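Local coordinates for protein uncharacterized peptidase Lmo0363 (PDB 3L4E) that probably acts as a serine-type peptidase of the S51 (peptidase E) family, hydrolysing peptide bonds, at residues K3-L17 against P186-K198. Sequence-based numbering, arbitrary orientation.
With SO4 (sulfate ion), chain B.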
# COMPACT_ATOMS: atom_id res chain seq x y z
N LYS A 3 12.05 -8.63 -4.38
CA LYS A 3 11.31 -7.51 -3.82
C LYS A 3 10.91 -6.51 -4.91
O LYS A 3 11.70 -5.64 -5.30
CB LYS A 3 12.13 -6.81 -2.74
CG LYS A 3 11.31 -5.91 -1.83
CD LYS A 3 12.20 -4.95 -1.05
CE LYS A 3 13.21 -5.66 -0.19
NZ LYS A 3 14.15 -4.67 0.41
N ASN A 4 9.70 -6.67 -5.41
CA ASN A 4 9.16 -5.81 -6.46
C ASN A 4 7.99 -5.02 -5.89
O ASN A 4 6.92 -5.58 -5.66
CB ASN A 4 8.70 -6.65 -7.65
CG ASN A 4 9.82 -7.45 -8.27
OD1 ASN A 4 10.63 -6.92 -9.02
ND2 ASN A 4 9.89 -8.74 -7.94
N LEU A 5 8.20 -3.72 -5.65
CA LEU A 5 7.20 -2.88 -5.01
C LEU A 5 7.03 -1.60 -5.79
O LEU A 5 8.00 -1.04 -6.30
CB LEU A 5 7.63 -2.52 -3.59
CG LEU A 5 8.32 -3.56 -2.71
CD1 LEU A 5 8.76 -2.93 -1.39
CD2 LEU A 5 7.41 -4.75 -2.47
N PHE A 6 5.78 -1.13 -5.87
CA PHE A 6 5.48 0.18 -6.42
C PHE A 6 4.71 0.92 -5.34
O PHE A 6 3.61 0.51 -4.99
CB PHE A 6 4.61 0.00 -7.67
CG PHE A 6 4.20 1.29 -8.34
CD1 PHE A 6 4.98 1.84 -9.35
CD2 PHE A 6 3.03 1.93 -7.98
CE1 PHE A 6 4.60 3.01 -9.99
CE2 PHE A 6 2.64 3.12 -8.62
CZ PHE A 6 3.43 3.65 -9.62
N LEU A 7 5.30 1.98 -4.79
CA LEU A 7 4.68 2.71 -3.68
C LEU A 7 4.21 4.09 -4.14
O LEU A 7 4.90 4.77 -4.89
CB LEU A 7 5.65 2.84 -2.50
CG LEU A 7 6.31 1.54 -2.03
CD1 LEU A 7 7.24 1.77 -0.82
CD2 LEU A 7 5.24 0.51 -1.70
N THR A 8 3.03 4.49 -3.69
CA THR A 8 2.40 5.71 -4.17
C THR A 8 1.55 6.34 -3.07
O THR A 8 1.16 5.66 -2.13
CB THR A 8 1.53 5.39 -5.44
OG1 THR A 8 0.82 6.56 -5.86
CG2 THR A 8 0.52 4.30 -5.14
N SER A 9 1.29 7.64 -3.18
CA SER A 9 0.33 8.33 -2.30
C SER A 9 -1.08 8.23 -2.86
O SER A 9 -2.06 8.31 -2.13
CB SER A 9 0.68 9.81 -2.18
OG SER A 9 2.00 10.02 -1.72
N SER A 10 -1.16 8.06 -4.18
CA SER A 10 -2.42 8.19 -4.90
C SER A 10 -2.28 7.51 -6.24
O SER A 10 -1.76 8.10 -7.19
CB SER A 10 -2.77 9.67 -5.08
OG SER A 10 -3.92 9.85 -5.89
N PHE A 11 -2.71 6.25 -6.33
CA PHE A 11 -2.45 5.48 -7.54
C PHE A 11 -3.02 6.18 -8.77
O PHE A 11 -2.39 6.21 -9.82
CB PHE A 11 -2.97 4.04 -7.42
CG PHE A 11 -2.62 3.17 -8.60
CD1 PHE A 11 -1.34 2.64 -8.73
CD2 PHE A 11 -3.54 2.92 -9.60
CE1 PHE A 11 -0.99 1.86 -9.82
CE2 PHE A 11 -3.21 2.14 -10.71
CZ PHE A 11 -1.93 1.61 -10.82
N LYS A 12 -4.21 6.77 -8.63
CA LYS A 12 -4.86 7.38 -9.78
C LYS A 12 -4.07 8.58 -10.32
O LYS A 12 -4.28 8.98 -11.46
CB LYS A 12 -6.31 7.77 -9.45
CG LYS A 12 -6.48 8.84 -8.39
CD LYS A 12 -6.44 10.23 -8.98
CE LYS A 12 -6.83 11.28 -7.95
NZ LYS A 12 -6.90 12.65 -8.54
N ASP A 13 -3.15 9.11 -9.52
CA ASP A 13 -2.37 10.28 -9.93
C ASP A 13 -1.06 9.88 -10.62
O ASP A 13 -0.38 10.73 -11.20
CB ASP A 13 -2.05 11.18 -8.73
CG ASP A 13 -3.23 12.04 -8.32
OD1 ASP A 13 -4.12 12.30 -9.16
OD2 ASP A 13 -3.25 12.48 -7.15
N VAL A 14 -0.70 8.60 -10.57
CA VAL A 14 0.58 8.16 -11.13
C VAL A 14 0.47 6.93 -12.03
O VAL A 14 1.43 6.16 -12.16
CB VAL A 14 1.63 7.88 -10.02
CG1 VAL A 14 1.96 9.15 -9.25
CG2 VAL A 14 1.13 6.80 -9.06
N VAL A 15 -0.68 6.76 -12.66
CA VAL A 15 -0.87 5.62 -13.55
C VAL A 15 0.24 5.47 -14.60
O VAL A 15 0.75 4.37 -14.80
CB VAL A 15 -2.27 5.62 -14.20
CG1 VAL A 15 -2.40 4.48 -15.21
CG2 VAL A 15 -3.34 5.53 -13.11
N PRO A 16 0.65 6.58 -15.26
CA PRO A 16 1.73 6.42 -16.24
C PRO A 16 3.05 5.96 -15.63
O PRO A 16 3.82 5.29 -16.31
CB PRO A 16 1.88 7.83 -16.84
CG PRO A 16 0.55 8.47 -16.63
CD PRO A 16 0.05 7.92 -15.30
N LEU A 17 3.33 6.30 -14.38
CA LEU A 17 4.54 5.80 -13.74
C LEU A 17 4.43 4.30 -13.54
O LEU A 17 5.42 3.57 -13.67
CB LEU A 17 4.82 6.50 -12.41
CG LEU A 17 5.00 8.02 -12.53
CD1 LEU A 17 5.39 8.61 -11.18
CD2 LEU A 17 6.04 8.39 -13.59
N PRO A 186 9.92 10.81 2.13
CA PRO A 186 8.75 11.59 1.70
C PRO A 186 8.38 11.38 0.22
O PRO A 186 9.26 11.37 -0.62
CB PRO A 186 9.20 13.04 1.90
CG PRO A 186 10.39 12.97 2.78
CD PRO A 186 11.06 11.68 2.47
N ILE A 187 7.09 11.22 -0.08
CA ILE A 187 6.60 11.25 -1.46
C ILE A 187 5.29 12.02 -1.57
O ILE A 187 4.38 11.87 -0.75
CB ILE A 187 6.43 9.84 -2.10
CG1 ILE A 187 5.52 8.94 -1.24
CG2 ILE A 187 7.79 9.20 -2.36
CD1 ILE A 187 5.06 7.66 -1.94
N SER A 188 5.20 12.87 -2.59
CA SER A 188 4.00 13.66 -2.84
C SER A 188 2.96 12.87 -3.63
O SER A 188 3.19 11.71 -3.99
CB SER A 188 4.38 14.92 -3.63
OG SER A 188 4.90 14.59 -4.90
N ASN A 189 1.81 13.49 -3.89
CA ASN A 189 0.74 12.82 -4.63
C ASN A 189 1.12 12.38 -6.04
O ASN A 189 0.58 11.40 -6.56
CB ASN A 189 -0.52 13.68 -4.68
CG ASN A 189 -1.23 13.75 -3.35
OD1 ASN A 189 -1.92 14.73 -3.05
ND2 ASN A 189 -1.07 12.71 -2.53
N HIS A 190 2.05 13.09 -6.67
CA HIS A 190 2.44 12.73 -8.03
C HIS A 190 3.81 12.08 -8.12
O HIS A 190 4.42 12.03 -9.18
CB HIS A 190 2.31 13.94 -8.96
CG HIS A 190 0.90 14.40 -9.13
ND1 HIS A 190 0.29 15.25 -8.24
CD2 HIS A 190 -0.02 14.11 -10.07
CE1 HIS A 190 -0.95 15.48 -8.63
NE2 HIS A 190 -1.17 14.80 -9.75
N GLU A 191 4.28 11.54 -6.99
CA GLU A 191 5.51 10.76 -6.95
C GLU A 191 5.20 9.29 -6.68
O GLU A 191 4.23 8.95 -6.01
CB GLU A 191 6.46 11.27 -5.85
CG GLU A 191 7.29 12.50 -6.23
CD GLU A 191 8.14 13.02 -5.08
OE1 GLU A 191 7.68 12.92 -3.92
OE2 GLU A 191 9.26 13.53 -5.32
N ALA A 192 6.04 8.41 -7.21
CA ALA A 192 5.97 6.99 -6.89
C ALA A 192 7.38 6.51 -6.60
O ALA A 192 8.35 7.13 -7.05
CB ALA A 192 5.34 6.20 -8.03
N ILE A 193 7.49 5.43 -5.83
CA ILE A 193 8.79 4.81 -5.58
C ILE A 193 8.81 3.46 -6.27
O ILE A 193 7.95 2.59 -6.00
CB ILE A 193 9.08 4.61 -4.07
CG1 ILE A 193 8.75 5.88 -3.27
CG2 ILE A 193 10.54 4.22 -3.87
CD1 ILE A 193 8.79 5.68 -1.76
N PHE A 194 9.77 3.30 -7.19
CA PHE A 194 9.99 2.06 -7.92
C PHE A 194 11.00 1.25 -7.12
O PHE A 194 12.13 1.71 -6.89
CB PHE A 194 10.65 2.32 -9.28
CG PHE A 194 9.78 3.03 -10.30
CD1 PHE A 194 8.56 3.58 -9.98
CD2 PHE A 194 10.24 3.14 -11.61
CE1 PHE A 194 7.80 4.22 -10.95
CE2 PHE A 194 9.48 3.78 -12.57
CZ PHE A 194 8.26 4.32 -12.24
N ILE A 195 10.62 0.05 -6.72
CA ILE A 195 11.54 -0.82 -6.00
C ILE A 195 11.69 -2.17 -6.69
O ILE A 195 10.72 -2.93 -6.83
CB ILE A 195 11.10 -1.01 -4.53
CG1 ILE A 195 11.13 0.34 -3.81
CG2 ILE A 195 12.02 -2.02 -3.84
CD1 ILE A 195 10.29 0.41 -2.57
N ARG A 196 12.91 -2.45 -7.14
CA ARG A 196 13.28 -3.72 -7.73
C ARG A 196 14.52 -4.23 -7.01
O ARG A 196 15.65 -3.83 -7.32
CB ARG A 196 13.57 -3.56 -9.23
CG ARG A 196 12.40 -3.03 -10.05
CD ARG A 196 11.46 -4.15 -10.47
NE ARG A 196 10.51 -3.74 -11.51
CZ ARG A 196 9.36 -4.37 -11.76
NH1 ARG A 196 9.02 -5.44 -11.04
NH2 ARG A 196 8.55 -3.94 -12.72
N GLY A 197 14.31 -5.08 -6.02
CA GLY A 197 15.40 -5.53 -5.17
C GLY A 197 16.00 -4.36 -4.40
O GLY A 197 15.29 -3.64 -3.70
N LYS A 198 17.31 -4.19 -4.54
CA LYS A 198 18.01 -3.09 -3.89
C LYS A 198 17.91 -1.79 -4.68
O LYS A 198 18.36 -0.75 -4.21
CB LYS A 198 19.49 -3.44 -3.66
CG LYS A 198 19.72 -4.53 -2.63
CD LYS A 198 21.21 -4.75 -2.41
CE LYS A 198 21.47 -5.92 -1.47
NZ LYS A 198 22.93 -6.12 -1.22
S SO4 B . 2.90 17.00 -6.38
O1 SO4 B . 1.69 16.23 -6.13
O2 SO4 B . 2.70 17.86 -7.55
O3 SO4 B . 3.23 17.81 -5.21
O4 SO4 B . 4.01 16.09 -6.65
O HOH W 1 15.23 -2.12 -1.18
O HOH W 2 1.62 9.03 -5.67
O HOH W 3 -3.39 14.48 -11.25
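Strands 4-8 and 191-196 pair antiparallel in the mixed sheet of this peptidase, where the parallel run ending at strand 4-8 gives way to two antiparallel strands. Leu5 and Leu7 form hydrogen-bonded pairs with Ile195 and Ile193, and past Arg196 a further bond joins Gly197 N to Lys3 O at 2.8 Å. On one face of the sheet, Ile195 CD1 packs against both leucines, 3.8 Å from Leu7 CD1 and 3.9 Å from Leu5 CD1. The other face carries Phe6 and Phe194, side by side and pointing the same way, their planes inclined at 33°. With CG anti to the backbone N (chi1 179°), the Phe6 ring leans forward along its own strand, toward the Thr8 end, bringing CZ to 3.6 Å from Ala192 CB. Leu17, from helix 15-21, covers both Ala192 and Phe194. Near the other strand end, Arg196 NH1 donates to Asn4 OD1 at 3.0 Å; the oxygen lies in the guanidinium plane, but the nitrogen stands above the amide plane, while NH2 is held by Phe21 O and Glu22.

Beyond the strands, the loops meet through water and a histidine. One water accepts from Ser9 N and donates to Asn189 O and Glu191 O, bridging the splayed backbones. The Asp13 carboxylate is stacked over the His190 ring, its plane 18° from the ring's, with CB 4.1 Å from the ring centroid. A sulfate, probably from the crystallisation liquor, takes a nearly straight bond from His190 ND1 at 2.7 Å. Asn189 ND2 reaches His161 ND1 and Ser9 O receives Ser120 OG, both partners being charge-relay residues by similarity. Thus a backbone-bonded strand pair with largely apolar faces leads into polar loops, a second shell consistent with positioning Ser120 and His161, the probable charge-relay residues.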